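Local coordinates for protein carboxylesterase (EST-2) (Archaeoglobus fulgidus, PDB 5FRD) that probably hydrolyses carboxylic esters as a thermophilic alpha/beta-hydrolase esterase and binds coenzyme A in the vicinity of its active site, at residues A[12-17]-A[73-78]; A[106-111]-A[247-252]; A[122-127]-A[136-141]; A[221-226]-A[236-241]. One frame throughout, in Å; residues are numbered along the deposited sequence. Where two conformers were deposited one is given.

How the interactions relate
Interactions 1, 2 and 4 all lay a helix against the one mixed sheet of the alpha/beta-hydrolase fold, whereas interaction 3 joins two short helices beside the coenzyme A pocket. Interaction 1 is wholly buried and has the smallest interface, with a serine as the helix's contribution. Interactions 2 and 4 share helix 235-249: residues 236-241 meet edge strand 218-223, while the end of the helix and the residues after it reach inner strand 106-112. Their nearest atoms stay about 5 Å apart, and both rest mainly on aliphatic contacts. Interaction 3, partly buried and with the largest interface, adds a glutamate at its rim and is nested within the chain loop closed by interaction 2.

Interaction 1 of 4, residues A[12-17]-A[73-78]; sequences VKVSLL and SESLKK
V14 and S75 make the closest approach between strand 12-18 and helix 65-79, one of the helices that flank the central sheet of this alpha/beta-hydrolase fold. Going along the helix, S73 and E74 stay clear of the strand, but the carbonyl of S73 takes a backbone bond from K77, 2.9 Å from N to O, in the turn that presents S75. S75 is the residue turned to the strand. Its chi1 of -62° places OG beside its own backbone N, where it bonds to the carbonyl of Y71; the hydroxyl is therefore satisfied inside its helix even though the strand meets it with hydrocarbon, from V14. That pairing lets a polar side chain sit buried among I7, F25 and I49 of the neighbouring strands. Next, L76 points away from 12-17 and packs on F25, while K77 and K78 carry the chain on past the contact. On the strand side V14 and L16, two residues apart, both face the helix, as alternation in a strand requires. L16 gives the looser touch, its CD2 4.5 Å from S75 CB. V14 comes nearer because its CG1 lies anti to its backbone N (chi1 175°), which brings that methyl to 3.6 Å from S75 OG.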
loop_
_atom_site.group_PDB
_atom_site.type_symbol
_atom_site.label_atom_id
_atom_site.label_comp_id
_atom_site.label_asym_id
_atom_site.label_seq_id
_atom_site.Cartn_x
_atom_site.Cartn_y
_atom_site.Cartn_z
ATOM N N VAL A 12 -0.673 10.145 -19.219
ATOM C CA VAL A 12 -1.077 8.827 -18.735
ATOM C C VAL A 12 -2.382 9.042 -17.951
ATOM O O VAL A 12 -2.418 9.829 -16.995
ATOM C CB VAL A 12 0.001 8.211 -17.825
ATOM C CG1 VAL A 12 -0.428 6.841 -17.283
ATOM C CG2 VAL A 12 1.318 8.072 -18.585
ATOM N N LYS A 13 -3.438 8.377 -18.394
ATOM C CA LYS A 13 -4.723 8.397 -17.690
ATOM C C LYS A 13 -4.565 7.595 -16.397
ATOM O O LYS A 13 -4.176 6.421 -16.443
ATOM C CB LYS A 13 -5.847 7.830 -18.545
ATOM C CG LYS A 13 -7.194 7.730 -17.820
ATOM C CD LYS A 13 -8.361 7.365 -18.746
ATOM C CE LYS A 13 -8.368 5.966 -19.328
ATOM N NZ LYS A 13 -7.778 4.926 -18.442
ATOM N N VAL A 14 -4.891 8.254 -15.293
ATOM C CA VAL A 14 -4.862 7.627 -13.961
ATOM C C VAL A 14 -6.274 7.664 -13.407
ATOM O O VAL A 14 -6.883 8.716 -13.292
ATOM C CB VAL A 14 -3.879 8.328 -13.020
ATOM C CG1 VAL A 14 -3.947 7.741 -11.607
ATOM C CG2 VAL A 14 -2.444 8.200 -13.552
ATOM N N SER A 15 -6.781 6.487 -13.007
ATOM C CA SER A 15 -8.059 6.387 -12.328
ATOM C C SER A 15 -7.856 6.317 -10.825
ATOM O O SER A 15 -6.841 5.780 -10.366
ATOM C CB SER A 15 -8.802 5.158 -12.797
ATOM O OG SER A 15 -10.165 5.213 -12.357
ATOM N N LEU A 16 -8.799 6.875 -10.108
ATOM C CA LEU A 16 -8.849 6.764 -8.642
ATOM C C LEU A 16 -10.257 6.446 -8.207
ATOM O O LEU A 16 -11.221 6.826 -8.853
ATOM C CB LEU A 16 -8.351 8.023 -7.939
ATOM C CG LEU A 16 -6.943 8.510 -8.331
ATOM C CD1 LEU A 16 -6.992 9.578 -9.434
ATOM C CD2 LEU A 16 -6.197 9.071 -7.149
ATOM N N LEU A 17 -10.372 5.811 -7.041
ATOM C CA LEU A 17 -11.644 5.704 -6.342
ATOM C C LEU A 17 -11.646 6.728 -5.243
ATOM O O LEU A 17 -10.627 6.959 -4.581
ATOM C CB LEU A 17 -11.853 4.315 -5.756
ATOM C CG LEU A 17 -12.035 3.198 -6.747
ATOM C CD1 LEU A 17 -12.168 1.881 -5.994
ATOM C CD2 LEU A 17 -13.231 3.423 -7.656
ATOM N N SER A 73 2.642 10.773 -6.494
ATOM C CA SER A 73 2.770 12.140 -6.044
ATOM C C SER A 73 1.992 13.149 -6.900
ATOM O O SER A 73 1.287 14.005 -6.351
ATOM C CB SER A 73 4.227 12.528 -5.922
ATOM O OG SER A 73 4.905 12.451 -7.147
ATOM N N GLU A 74 2.088 13.010 -8.215
ATOM C CA GLU A 74 1.332 13.874 -9.101
ATOM C C GLU A 74 -0.156 13.705 -8.898
ATOM O O GLU A 74 -0.930 14.655 -8.898
ATOM C CB GLU A 74 1.697 13.607 -10.568
ATOM C CG GLU A 74 3.091 14.074 -10.934
ATOM C CD GLU A 74 3.220 15.587 -10.867
ATOM O OE1 GLU A 74 2.428 16.284 -11.518
ATOM O OE2 GLU A 74 4.072 16.080 -10.116
ATOM N N SER A 75 -0.582 12.459 -8.688
ATOM C CA SER A 75 -1.997 12.198 -8.478
ATOM C C SER A 75 -2.519 12.736 -7.141
ATOM O O SER A 75 -3.609 13.252 -7.074
ATOM C CB SER A 75 -2.269 10.686 -8.561
ATOM O OG SER A 75 -1.944 10.144 -9.828
ATOM N N LEU A 76 -1.712 12.636 -6.095
ATOM C CA LEU A 76 -2.033 13.205 -4.822
ATOM C C LEU A 76 -2.178 14.724 -4.949
ATOM O O LEU A 76 -3.161 15.301 -4.531
ATOM C CB LEU A 76 -0.968 12.794 -3.789
ATOM C CG LEU A 76 -1.195 13.105 -2.336
ATOM C CD1 LEU A 76 -0.248 12.297 -1.464
ATOM C CD2 LEU A 76 -1.084 14.590 -2.000
ATOM N N LYS A 77 -1.184 15.347 -5.561
ATOM C CA LYS A 77 -1.223 16.799 -5.742
ATOM C C LYS A 77 -2.496 17.254 -6.462
ATOM O O LYS A 77 -3.091 18.266 -6.086
ATOM C CB LYS A 77 0.004 17.268 -6.522
ATOM C CG LYS A 77 1.293 17.240 -5.737
ATOM C CD LYS A 77 2.485 17.469 -6.666
ATOM C CE LYS A 77 3.803 17.386 -5.926
ATOM N NZ LYS A 77 4.962 17.553 -6.847
ATOM N N LYS A 78 -2.937 16.489 -7.467
ATOM C CA LYS A 78 -4.102 16.853 -8.303
ATOM C C LYS A 78 -5.450 16.554 -7.670
ATOM O O LYS A 78 -6.482 17.000 -8.169
ATOM C CB LYS A 78 -4.026 16.142 -9.661
ATOM C CG LYS A 78 -2.933 16.690 -10.583
ATOM C CD LYS A 78 -2.743 15.807 -11.813
ATOM C CE LYS A 78 -1.483 16.141 -12.591
ATOM N NZ LYS A 78 -1.564 17.478 -13.234
#

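Interaction 2 of 4, residues A[106-111]-A[247-252]; sequences CLALVL and KKVGVA
L107 and V251 meet through single methyl groups, with CD1 of the leucine 3.8 Å from CG2 of the valine and the two side chains crossing obliquely. Beside them A108 turns its CB to V249, whose CG2 lies 4.1 Å away. The other branch of V249 makes a loose touch, CG1 coming within 4.3 Å of L107 O. Because V249 was modelled in two conformers, its two contacts describe one of them. All of this first shell is van der Waals packing.

One step out, the backbone explains why both valines can face the strand although a glycine separates them. Helix 235-249 ends in a Schellman motif: G250 takes a positive phi of 85°, its N lies 3.1 Å from K247 O, and the chain turns out of the helix so that V251 also faces strand 106-112. At these backbone angles a CB on G250 would collide with the carbonyl oxygen of V249. Beyond the turn, R22 secures the outgoing chain by bonding through NH2 to V251 O and through NE to A252 O, while V251 packs on V84 and K23 and V249 on P191. On the other side, L107 marks a corner in the chain, and backbone bonds from L107 to A83 and from A108 to V85 fix this edge of the contact beside strand 83-88. Such packing of the chain's last helix, by its C-terminal end, against the start of an inner parallel strand belongs to the layered helix-sheet build of the alpha/beta-hydrolase fold.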
loop_
_atom_site.group_PDB
_atom_site.type_symbol
_atom_site.label_atom_id
_atom_site.label_comp_id
_atom_site.label_asym_id
_atom_site.label_seq_id
_atom_site.Cartn_x
_atom_site.Cartn_y
_atom_site.Cartn_z
ATOM N N CYS A 106 3.142 15.214 2.257
ATOM C CA CYS A 106 2.814 14.178 3.238
ATOM C C CYS A 106 2.541 14.777 4.589
ATOM O O CYS A 106 3.452 15.355 5.229
ATOM C CB CYS A 106 3.960 13.235 3.391
ATOM S SG CYS A 106 4.334 12.374 1.889
ATOM N N LEU A 107 1.311 14.675 5.040
ATOM C CA LEU A 107 0.949 15.103 6.365
ATOM C C LEU A 107 1.360 14.054 7.398
ATOM O O LEU A 107 1.665 14.371 8.561
ATOM C CB LEU A 107 -0.541 15.317 6.492
ATOM C CG LEU A 107 -1.185 16.273 5.477
ATOM C CD1 LEU A 107 -2.678 16.276 5.679
ATOM C CD2 LEU A 107 -0.582 17.671 5.636
ATOM N N ALA A 108 1.373 12.796 6.964
ATOM C CA ALA A 108 1.699 11.659 7.838
ATOM C C ALA A 108 1.793 10.438 6.936
ATOM O O ALA A 108 1.384 10.481 5.784
ATOM C CB ALA A 108 0.619 11.435 8.878
ATOM N N LEU A 109 2.374 9.351 7.445
ATOM C CA LEU A 109 2.561 8.105 6.713
ATOM C C LEU A 109 1.882 6.980 7.461
ATOM O O LEU A 109 1.983 6.928 8.688
ATOM C CB LEU A 109 4.031 7.782 6.568
ATOM C CG LEU A 109 4.831 8.533 5.523
ATOM C CD1 LEU A 109 6.300 8.151 5.606
ATOM C CD2 LEU A 109 4.352 8.176 4.122
ATOM N N VAL A 110 1.224 6.080 6.750
ATOM C CA VAL A 110 0.650 4.874 7.321
ATOM C C VAL A 110 1.242 3.751 6.503
ATOM O O VAL A 110 0.977 3.615 5.317
ATOM C CB VAL A 110 -0.854 4.892 7.330
ATOM C CG1 VAL A 110 -1.372 3.581 7.937
ATOM C CG2 VAL A 110 -1.400 6.102 8.051
ATOM N N LEU A 111 2.107 2.957 7.122
ATOM C CA LEU A 111 2.851 1.895 6.486
ATOM C C LEU A 111 2.198 0.590 6.910
ATOM O O LEU A 111 2.231 0.225 8.090
ATOM C CB LEU A 111 4.309 1.934 6.915
ATOM C CG LEU A 111 5.026 3.229 6.549
ATOM C CD1 LEU A 111 6.416 3.209 7.166
ATOM C CD2 LEU A 111 5.093 3.429 5.032
ATOM N N LYS A 247 -7.302 11.459 13.810
ATOM C CA LYS A 247 -7.650 12.442 14.889
ATOM C C LYS A 247 -6.415 13.055 15.468
ATOM O O LYS A 247 -6.328 14.276 15.633
ATOM C CB LYS A 247 -8.349 11.800 16.109
ATOM C CG LYS A 247 -9.658 12.474 16.488
ATOM C CD LYS A 247 -10.122 12.102 17.902
ATOM C CE LYS A 247 -11.052 13.158 18.558
ATOM N NZ LYS A 247 -10.259 14.295 19.114
ATOM N N LYS A 248 -5.437 12.213 15.787
ATOM C CA LYS A 248 -4.179 12.656 16.369
ATOM C C LYS A 248 -3.447 13.660 15.482
ATOM O O LYS A 248 -2.922 14.657 15.965
ATOM C CB LYS A 248 -3.278 11.462 16.661
ATOM C CG LYS A 248 -1.970 11.823 17.355
ATOM C CD LYS A 248 -1.150 10.589 17.665
ATOM C CE LYS A 248 -0.089 10.339 16.601
ATOM N NZ LYS A 248 1.134 11.145 16.861
ATOM N N VAL A 249 -3.421 13.406 14.179
ATOM C CA VAL A 249 -2.754 14.285 13.227
ATOM C C VAL A 249 -3.614 15.500 12.810
ATOM O O VAL A 249 -3.126 16.419 12.142
ATOM C CB VAL A 249 -2.326 13.441 11.999
ATOM C CG1 VAL A 249 -1.984 14.296 10.765
ATOM C CG2 VAL A 249 -1.161 12.556 12.398
ATOM N N GLY A 250 -4.891 15.505 13.151
ATOM C CA GLY A 250 -5.776 16.643 12.817
ATOM C C GLY A 250 -6.404 16.644 11.442
ATOM O O GLY A 250 -6.809 17.688 10.939
ATOM N N VAL A 251 -6.545 15.468 10.840
ATOM C CA VAL A 251 -7.168 15.338 9.547
ATOM C C VAL A 251 -8.599 15.037 9.889
ATOM O O VAL A 251 -8.983 13.879 10.168
ATOM C CB VAL A 251 -6.423 14.317 8.659
ATOM C CG1 VAL A 251 -7.192 13.969 7.389
ATOM C CG2 VAL A 251 -5.100 14.938 8.265
ATOM N N ALA A 252 -9.330 16.156 9.920
ATOM C CA ALA A 252 -10.678 16.259 10.436
ATOM C C ALA A 252 -11.655 15.564 9.523
ATOM O O ALA A 252 -11.393 15.342 8.319
ATOM C CB ALA A 252 -11.069 17.721 10.617
#

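Interaction 3 of 4, residues A[122-127]-A[136-141]; sequences PEILEG and VDLMLS
I124 reaches from helix 122-125 into the flank of helix 132-141, where L138 and M139 receive it. From its CB the longer branch starts beside the backbone N, with CG1 anti to the carbonyl carbon (chi1 -63°). CG1 is the first atom to touch, 3.8 Å from L138 CD2 and a little farther from L138 CG. The chain then runs on extended, and at its tip CD1 settles against the helix backbone itself, 3.8 Å from M139 CA and equally close to M139 CB. The isoleucine therefore meets L138 obliquely but M139 nearly at a right angle.

Between its strands 106-112 and 192-197, this alpha/beta hydrolase carries a set of helices, consistent with the cap of the family, and both segments belong to it. The bound coenzyme A passes about 4 Å from the I124 side chain, and so does L121, one of the residues that bind it. With an alanine here both CG1 and CD1 are lost, so L138 CD2 and the backbone at M139 would probably be left without their partner and a gap would open near the coenzyme A.

L138 uses CD2 twice. Besides meeting I124, L138 crosses the extended E123 chain at about a right angle, its CD2 nearest E123 CG at 3.6 Å, with CB, CD and OE1 a little farther off. M139 sends its own extended chain the other way, toward F158 and the coenzyme A-binding L202. Behind L138, S141 OG donates to L138 O at 2.7 Å, tilted 17° from the carbonyl plane.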
loop_
_atom_site.group_PDB
_atom_site.type_symbol
_atom_site.label_atom_id
_atom_site.label_comp_id
_atom_site.label_asym_id
_atom_site.label_seq_id
_atom_site.Cartn_x
_atom_site.Cartn_y
_atom_site.Cartn_z
ATOM N N PRO A 122 12.266 -16.556 -3.916
ATOM C CA PRO A 122 12.439 -17.043 -5.282
ATOM C C PRO A 122 11.401 -18.074 -5.749
ATOM O O PRO A 122 10.953 -18.038 -6.894
ATOM C CB PRO A 122 13.840 -17.642 -5.248
ATOM C CG PRO A 122 14.553 -16.748 -4.304
ATOM C CD PRO A 122 13.555 -16.498 -3.202
ATOM N N GLU A 123 10.913 -18.895 -4.850
ATOM C CA GLU A 123 9.822 -19.848 -5.171
ATOM C C GLU A 123 8.521 -19.152 -5.640
ATOM O O GLU A 123 7.721 -19.720 -6.391
ATOM C CB GLU A 123 9.563 -20.721 -3.951
ATOM C CG GLU A 123 8.639 -21.904 -4.187
ATOM C CD GLU A 123 8.626 -22.911 -3.034
ATOM O OE1 GLU A 123 9.220 -22.627 -1.972
ATOM O OE2 GLU A 123 8.004 -23.993 -3.183
ATOM N N ILE A 124 8.282 -17.927 -5.180
ATOM C CA ILE A 124 7.163 -17.126 -5.692
ATOM C C ILE A 124 7.612 -16.476 -6.985
ATOM O O ILE A 124 6.974 -16.633 -8.006
ATOM C CB ILE A 124 6.681 -16.053 -4.666
ATOM C CG1 ILE A 124 6.121 -16.694 -3.375
ATOM C CG2 ILE A 124 5.619 -15.130 -5.291
ATOM C CD1 ILE A 124 5.839 -15.755 -2.209
ATOM N N LEU A 125 8.688 -15.692 -6.946
ATOM C CA LEU A 125 9.020 -14.807 -8.035
ATOM C C LEU A 125 9.382 -15.593 -9.302
ATOM O O LEU A 125 8.875 -15.267 -10.372
ATOM C CB LEU A 125 10.119 -13.811 -7.564
ATOM C CG LEU A 125 10.533 -12.696 -8.498
ATOM C CD1 LEU A 125 9.367 -11.780 -8.835
ATOM C CD2 LEU A 125 11.669 -11.899 -7.880
ATOM N N GLU A 126 10.189 -16.647 -9.168
ATOM C CA GLU A 126 10.559 -17.502 -10.303
ATOM C C GLU A 126 9.446 -18.509 -10.619
ATOM O O GLU A 126 9.277 -18.919 -11.765
ATOM C CB GLU A 126 11.871 -18.262 -10.045
ATOM C CG GLU A 126 13.136 -17.425 -9.818
ATOM C CD GLU A 126 13.281 -16.287 -10.811
ATOM O OE1 GLU A 126 13.651 -16.544 -11.979
ATOM O OE2 GLU A 126 13.033 -15.133 -10.417
ATOM N N GLY A 127 8.675 -18.897 -9.602
ATOM C CA GLY A 127 7.554 -19.818 -9.776
ATOM C C GLY A 127 6.422 -19.253 -10.641
ATOM O O GLY A 127 5.688 -20.003 -11.294
ATOM N N VAL A 136 1.169 -18.515 -6.831
ATOM C CA VAL A 136 0.085 -17.707 -6.301
ATOM C C VAL A 136 -0.425 -18.327 -5.013
ATOM O O VAL A 136 -0.617 -17.619 -4.020
ATOM C CB VAL A 136 -1.029 -17.520 -7.334
ATOM C CG1 VAL A 136 -2.282 -16.971 -6.687
ATOM C CG2 VAL A 136 -0.565 -16.614 -8.462
ATOM N N ASP A 137 -0.658 -19.644 -4.981
ATOM C CA ASP A 137 -1.102 -20.285 -3.775
ATOM C C ASP A 137 -0.109 -20.139 -2.610
ATOM O O ASP A 137 -0.514 -19.922 -1.482
ATOM C CB ASP A 137 -1.382 -21.768 -3.981
ATOM C CG ASP A 137 -2.607 -22.021 -4.844
ATOM O OD1 ASP A 137 -3.479 -21.132 -4.998
ATOM O OD2 ASP A 137 -2.695 -23.168 -5.331
ATOM N N LEU A 138 1.178 -20.210 -2.909
ATOM C CA LEU A 138 2.207 -20.018 -1.872
ATOM C C LEU A 138 2.177 -18.589 -1.308
ATOM O O LEU A 138 2.091 -18.381 -0.097
ATOM C CB LEU A 138 3.582 -20.328 -2.450
ATOM C CG LEU A 138 4.768 -20.066 -1.514
ATOM C CD1 LEU A 138 4.646 -20.847 -0.220
ATOM C CD2 LEU A 138 6.046 -20.376 -2.259
ATOM N N MET A 139 2.162 -17.617 -2.219
ATOM C CA MET A 139 2.073 -16.215 -1.790
ATOM C C MET A 139 0.823 -15.971 -0.954
ATOM O O MET A 139 0.849 -15.338 0.105
ATOM C CB MET A 139 2.103 -15.301 -2.989
ATOM C CG MET A 139 2.116 -13.836 -2.600
ATOM S SD MET A 139 2.316 -12.832 -4.057
ATOM C CE MET A 139 2.076 -11.201 -3.316
ATOM N N LEU A 140 -0.326 -16.467 -1.396
ATOM C CA LEU A 140 -1.561 -16.198 -0.672
ATOM C C LEU A 140 -1.694 -16.948 0.646
ATOM O O LEU A 140 -2.333 -16.447 1.591
ATOM C CB LEU A 140 -2.770 -16.420 -1.575
ATOM C CG LEU A 140 -2.828 -15.366 -2.701
ATOM C CD1 LEU A 140 -4.135 -15.514 -3.457
ATOM C CD2 LEU A 140 -2.714 -13.923 -2.244
ATOM N N SER A 141 -1.017 -18.109 0.760
ATOM C CA SER A 141 -0.941 -18.799 2.039
ATOM C C SER A 141 -0.221 -17.965 3.111
ATOM O O SER A 141 -0.431 -18.165 4.303
ATOM C CB SER A 141 -0.236 -20.174 1.910
ATOM O OG SER A 141 1.166 -20.064 1.740
#

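Interaction 4 of 4, residues A[221-226]-A[236-241]; sequences VVIPGA and VEFNEA
I223 buries the largest area here, reaching from strand 218-223 to two neighbouring residues of helix 235-249. Its branches part at CB. CG2, anti to the backbone N, goes to E237 CB at 4.1 Å. The other arm, with chi1 at -61°, carries CD1 onto the helix backbone, 3.8 Å from F238 CA, where it lies oblique to the F238 ring. I223 was modelled in two conformers, so these distances belong to one of them.

A241 comes second. One turn along from E237, it offers its CB to V221 CG1 at 4.2 Å, a small residue facing a branched one. Strand and helix run nearly antiparallel (167°), their axes 9.8 Å apart. In this alpha/beta-hydrolase fold helix 235-249 packs on strand 218-223, an outermost strand of the sheet, which leads through a type II turn from I223 to A226, with G225 at positive phi, and the short helix 230-233 to that final helix.

E237 contributes only the root of its side chain. A bend at chi2 (87°) takes its carboxylate away from the strand. Deeper in, F238 packs on I195 and V230, while N239 OD1, bonded to Q40 NE2, lies in plane at its ring edge.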
loop_
_atom_site.group_PDB
_atom_site.type_symbol
_atom_site.label_atom_id
_atom_site.label_comp_id
_atom_site.label_asym_id
_atom_site.label_seq_id
_atom_site.Cartn_x
_atom_site.Cartn_y
_atom_site.Cartn_z
ATOM N N VAL A 221 0.748 -0.854 15.529
ATOM C CA VAL A 221 -0.498 -1.546 15.793
ATOM C C VAL A 221 -0.449 -2.884 15.098
ATOM O O VAL A 221 -0.390 -2.958 13.856
ATOM C CB VAL A 221 -1.714 -0.743 15.290
ATOM C CG1 VAL A 221 -3.001 -1.518 15.504
ATOM C CG2 VAL A 221 -1.785 0.591 16.027
ATOM N N VAL A 222 -0.451 -3.942 15.883
ATOM C CA VAL A 222 -0.521 -5.297 15.390
ATOM C C VAL A 222 -1.979 -5.701 15.543
ATOM O O VAL A 222 -2.561 -5.580 16.625
ATOM C CB VAL A 222 0.404 -6.239 16.190
ATOM C CG1 VAL A 222 0.300 -7.669 15.687
ATOM C CG2 VAL A 222 1.835 -5.726 16.143
ATOM N N ILE A 223 -2.577 -6.197 14.458
ATOM C CA ILE A 223 -4.003 -6.558 14.453
ATOM C C ILE A 223 -4.158 -8.060 14.514
ATOM O O ILE A 223 -3.790 -8.778 13.595
ATOM C CB ILE A 223 -4.732 -5.980 13.225
ATOM C CG1 ILE A 223 -4.615 -4.449 13.312
ATOM C CG2 ILE A 223 -6.198 -6.448 13.187
ATOM C CD1 ILE A 223 -5.401 -3.636 12.318
ATOM N N PRO A 224 -4.735 -8.561 15.621
ATOM C CA PRO A 224 -4.913 -10.007 15.704
ATOM C C PRO A 224 -5.855 -10.615 14.670
ATOM O O PRO A 224 -6.791 -9.951 14.247
ATOM C CB PRO A 224 -5.505 -10.196 17.113
ATOM C CG PRO A 224 -5.201 -8.967 17.858
ATOM C CD PRO A 224 -5.154 -7.864 16.857
ATOM N N GLY A 225 -5.609 -11.868 14.282
ATOM C CA GLY A 225 -6.485 -12.587 13.374
ATOM C C GLY A 225 -6.459 -12.144 11.922
ATOM O O GLY A 225 -7.319 -12.521 11.126
ATOM N N ALA A 226 -5.471 -11.327 11.580
ATOM C CA ALA A 226 -5.241 -10.902 10.202
ATOM C C ALA A 226 -3.832 -11.246 9.802
ATOM O O ALA A 226 -2.931 -11.362 10.650
ATOM C CB ALA A 226 -5.461 -9.419 10.076
ATOM N N VAL A 236 -12.812 -3.434 10.149
ATOM C CA VAL A 236 -13.318 -2.612 11.200
ATOM C C VAL A 236 -12.213 -2.212 12.187
ATOM O O VAL A 236 -12.092 -1.070 12.588
ATOM C CB VAL A 236 -14.499 -3.294 11.934
ATOM C CG1 VAL A 236 -14.956 -2.458 13.119
ATOM C CG2 VAL A 236 -15.617 -3.564 10.952
ATOM N N GLU A 237 -11.349 -3.176 12.544
ATOM C CA GLU A 237 -10.220 -2.933 13.428
ATOM C C GLU A 237 -9.181 -2.033 12.775
ATOM O O GLU A 237 -8.643 -1.137 13.412
ATOM C CB GLU A 237 -9.592 -4.258 13.828
ATOM C CG GLU A 237 -10.545 -5.139 14.657
ATOM C CD GLU A 237 -11.485 -6.050 13.883
ATOM O OE1 GLU A 237 -11.640 -5.980 12.653
ATOM O OE2 GLU A 237 -12.190 -6.879 14.523
ATOM N N PHE A 238 -8.948 -2.267 11.501
ATOM C CA PHE A 238 -8.035 -1.415 10.747
ATOM C C PHE A 238 -8.539 0.015 10.727
ATOM O O PHE A 238 -7.783 0.940 11.033
ATOM C CB PHE A 238 -7.867 -1.972 9.329
ATOM C CG PHE A 238 -6.874 -1.187 8.484
ATOM C CD1 PHE A 238 -7.276 -0.048 7.829
ATOM C CD2 PHE A 238 -5.567 -1.610 8.348
ATOM C CE1 PHE A 238 -6.375 0.703 7.070
ATOM C CE2 PHE A 238 -4.670 -0.887 7.583
ATOM C CZ PHE A 238 -5.063 0.276 6.975
ATOM N N ASN A 239 -9.822 0.185 10.420
ATOM C CA ASN A 239 -10.394 1.509 10.327
ATOM C C ASN A 239 -10.371 2.224 11.656
ATOM O O ASN A 239 -10.156 3.423 11.725
ATOM C CB ASN A 239 -11.806 1.459 9.811
ATOM C CG ASN A 239 -11.901 1.125 8.329
ATOM O OD1 ASN A 239 -10.882 0.992 7.647
ATOM N ND2 ASN A 239 -13.104 0.952 7.828
ATOM N N GLU A 240 -10.646 1.500 12.743
ATOM C CA GLU A 240 -10.613 2.140 14.050
ATOM C C GLU A 240 -9.225 2.691 14.382
ATOM O O GLU A 240 -9.087 3.794 14.914
ATOM C CB GLU A 240 -11.115 1.133 15.104
ATOM C CG GLU A 240 -11.156 1.636 16.532
ATOM C CD GLU A 240 -11.661 0.575 17.505
ATOM O OE1 GLU A 240 -12.527 -0.252 17.131
ATOM O OE2 GLU A 240 -11.172 0.580 18.657
ATOM N N ALA A 241 -8.180 1.912 14.086
ATOM C CA ALA A 241 -6.814 2.342 14.318
ATOM C C ALA A 241 -6.470 3.555 13.461
ATOM O O ALA A 241 -5.863 4.508 13.920
ATOM C CB ALA A 241 -5.830 1.225 14.023
#